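Local coordinates for protein ketosynthase (Streptomyces sp. MSC090213JE08, PDB 6KXF) that probably condenses fatty acyl and malonyl groups carried on acyl carrier protein into 3-oxoacyl products, releasing carbon dioxide, at residues A[9-14]-A[241-246]. Sequence-based numbering, arbitrary orientation.
Sequences RVVLTG and ESLESA
Glu-241 and Val-11 form an antiparallel hydrogen-bonded pair where the opening strand of this thiolase-fold ketosynthase, 10-19, runs beside the end of strand 234-242, just before the backbone turns into helix 243-248. Val-11 N gives a nearly straight bond to Glu-241 O at 2.9 Å, and Glu-241 N returns one to Val-11 O, more bent at its hydrogen (138°). With CG anti to the backbone N (chi1 -175°) and the chain extended beyond it, the Glu-241 carboxylate reaches past Val-11 to Thr-13. There Glu-241 OE1 accepts from Thr-13 OG1 at 2.8 Å, the two side chains crossing at about a right angle, and also forms a salt bridge with Arg-249. Glu-241 OE2 uses its anti lone pair for Ser-245 OG, 2.7 Å away, so both oxygens of this buried acid are gripped. A glutamine here would probably leave Arg-249 without its counter-charge and cost Thr-13 or Ser-245 its acceptor, since an amide offers only one oxygen.

Next, Ser-242 faces Val-10 in a non-hydrogen-bonded pair and serves as N-cap, its OG accepting from Ser-245 N at 3.1 Å. Leu-243 N prolongs the ladder into the helix's first turn by donating to Arg-9 O from above the carbonyl plane. The Leu-243 side chain runs alongside that of Arg-9: Leu-243 CD2 sits over one guanidinium face, offset toward the rim, 3.5 Å from Arg-9 NH2, while Arg-9 NH1 forms a salt bridge to Glu-256. Leu-243 CD1 leans on Val-11 CG1. Glu-244 OE2 is linked to Arg-9 N through one water. On the side chain face of Val-11 and Thr-13, Ala-246 closes the contact: its CB lies 3.8 Å from Val-11 CG2 and equally far from Thr-13 CG2.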
loop_
_atom_site.group_PDB
_atom_site.type_symbol
_atom_site.label_atom_id
_atom_site.label_comp_id
_atom_site.label_asym_id
_atom_site.label_seq_id
_atom_site.Cartn_x
_atom_site.Cartn_y
_atom_site.Cartn_z
ATOM N N ARG A 9 20.032 18.622 3.862
ATOM C CA ARG A 9 19.513 18.820 2.504
ATOM C C ARG A 9 19.601 17.512 1.699
ATOM O O ARG A 9 20.552 16.729 1.821
ATOM C CB ARG A 9 20.259 19.986 1.882
ATOM C CG ARG A 9 19.953 21.302 2.585
ATOM C CD ARG A 9 19.714 22.393 1.568
ATOM N NE ARG A 9 20.972 22.878 1.098
ATOM C CZ ARG A 9 21.164 23.559 -0.015
ATOM N NH1 ARG A 9 20.236 23.651 -0.952
ATOM N NH2 ARG A 9 22.320 24.157 -0.181
ATOM N N VAL A 10 18.562 17.265 0.901
ATOM C CA VAL A 10 18.404 16.018 0.147
ATOM C C VAL A 10 18.101 16.391 -1.315
ATOM O O VAL A 10 17.191 17.164 -1.574
ATOM C CB VAL A 10 17.284 15.175 0.765
ATOM C CG1 VAL A 10 16.892 13.992 -0.114
ATOM C CG2 VAL A 10 17.617 14.714 2.187
ATOM N N VAL A 11 18.878 15.842 -2.242
ATOM C CA VAL A 11 18.799 16.169 -3.656
ATOM C C VAL A 11 18.501 14.895 -4.475
ATOM O O VAL A 11 18.730 13.770 -4.001
ATOM C CB VAL A 11 20.085 16.873 -4.133
ATOM C CG1 VAL A 11 20.209 18.279 -3.568
ATOM C CG2 VAL A 11 21.340 16.063 -3.860
ATOM N N LEU A 12 18.048 15.106 -5.724
ATOM C CA LEU A 12 17.737 14.071 -6.704
ATOM C C LEU A 12 18.881 13.978 -7.705
ATOM O O LEU A 12 19.087 14.926 -8.453
ATOM C CB LEU A 12 16.436 14.451 -7.422
ATOM C CG LEU A 12 15.226 14.587 -6.509
ATOM C CD1 LEU A 12 14.009 15.186 -7.234
ATOM C CD2 LEU A 12 14.884 13.232 -5.902
ATOM N N THR A 13 19.626 12.869 -7.692
ATOM C CA THR A 13 20.807 12.743 -8.539
ATOM C C THR A 13 20.588 11.781 -9.698
ATOM O O THR A 13 21.475 11.639 -10.540
ATOM C CB THR A 13 21.996 12.286 -7.693
ATOM O OG1 THR A 13 21.659 11.118 -6.958
ATOM C CG2 THR A 13 22.406 13.357 -6.712
ATOM N N GLY A 14 19.447 11.080 -9.702
ATOM C CA GLY A 14 19.172 10.043 -10.725
ATOM C C GLY A 14 17.684 9.803 -10.942
ATOM O O GLY A 14 16.907 9.713 -9.990
ATOM N N GLU A 241 19.605 11.565 -2.296
ATOM C CA GLU A 241 20.973 11.509 -1.823
ATOM C C GLU A 241 21.217 12.747 -0.949
ATOM O O GLU A 241 20.665 13.792 -1.239
ATOM C CB GLU A 241 21.873 11.434 -3.056
ATOM C CG GLU A 241 23.338 11.254 -2.745
ATOM C CD GLU A 241 24.220 10.905 -3.939
ATOM O OE1 GLU A 241 23.707 10.838 -5.080
ATOM O OE2 GLU A 241 25.433 10.709 -3.718
ATOM N N SER A 242 22.002 12.626 0.131
ATOM C CA SER A 242 22.380 13.792 0.911
ATOM C C SER A 242 23.126 14.784 0.010
ATOM O O SER A 242 23.963 14.409 -0.871
ATOM C CB SER A 242 23.246 13.406 2.103
ATOM O OG SER A 242 24.425 12.729 1.678
ATOM N N LEU A 243 22.891 16.071 0.209
ATOM C CA LEU A 243 23.718 17.034 -0.567
ATOM C C LEU A 243 25.220 16.741 -0.401
ATOM O O LEU A 243 25.969 16.768 -1.371
ATOM C CB LEU A 243 23.383 18.431 -0.089
ATOM C CG LEU A 243 24.063 19.556 -0.834
ATOM C CD1 LEU A 243 23.865 19.398 -2.338
ATOM C CD2 LEU A 243 23.535 20.876 -0.320
ATOM N N GLU A 244 25.656 16.442 0.841
ATOM C CA GLU A 244 27.058 16.183 1.110
ATOM C C GLU A 244 27.567 15.017 0.248
ATOM O O GLU A 244 28.671 15.089 -0.321
ATOM C CB GLU A 244 27.280 15.938 2.605
ATOM C CG GLU A 244 26.883 17.123 3.463
ATOM C CD GLU A 244 25.620 16.830 4.265
ATOM O OE1 GLU A 244 25.740 16.719 5.515
ATOM O OE2 GLU A 244 24.521 16.656 3.635
ATOM N N SER A 245 26.794 13.931 0.136
ATOM C CA SER A 245 27.237 12.765 -0.684
ATOM C C SER A 245 27.325 13.154 -2.166
ATOM O O SER A 245 28.301 12.852 -2.844
ATOM C CB SER A 245 26.373 11.554 -0.480
ATOM O OG SER A 245 26.787 10.507 -1.346
ATOM N N ALA A 246 26.321 13.882 -2.646
ATOM C CA ALA A 246 26.246 14.229 -4.023
ATOM C C ALA A 246 27.435 15.122 -4.376
ATOM O O ALA A 246 28.120 14.864 -5.387
ATOM C CB ALA A 246 24.932 14.902 -4.280
HETATM O O HOH W 1 22.732 19.027 4.281
#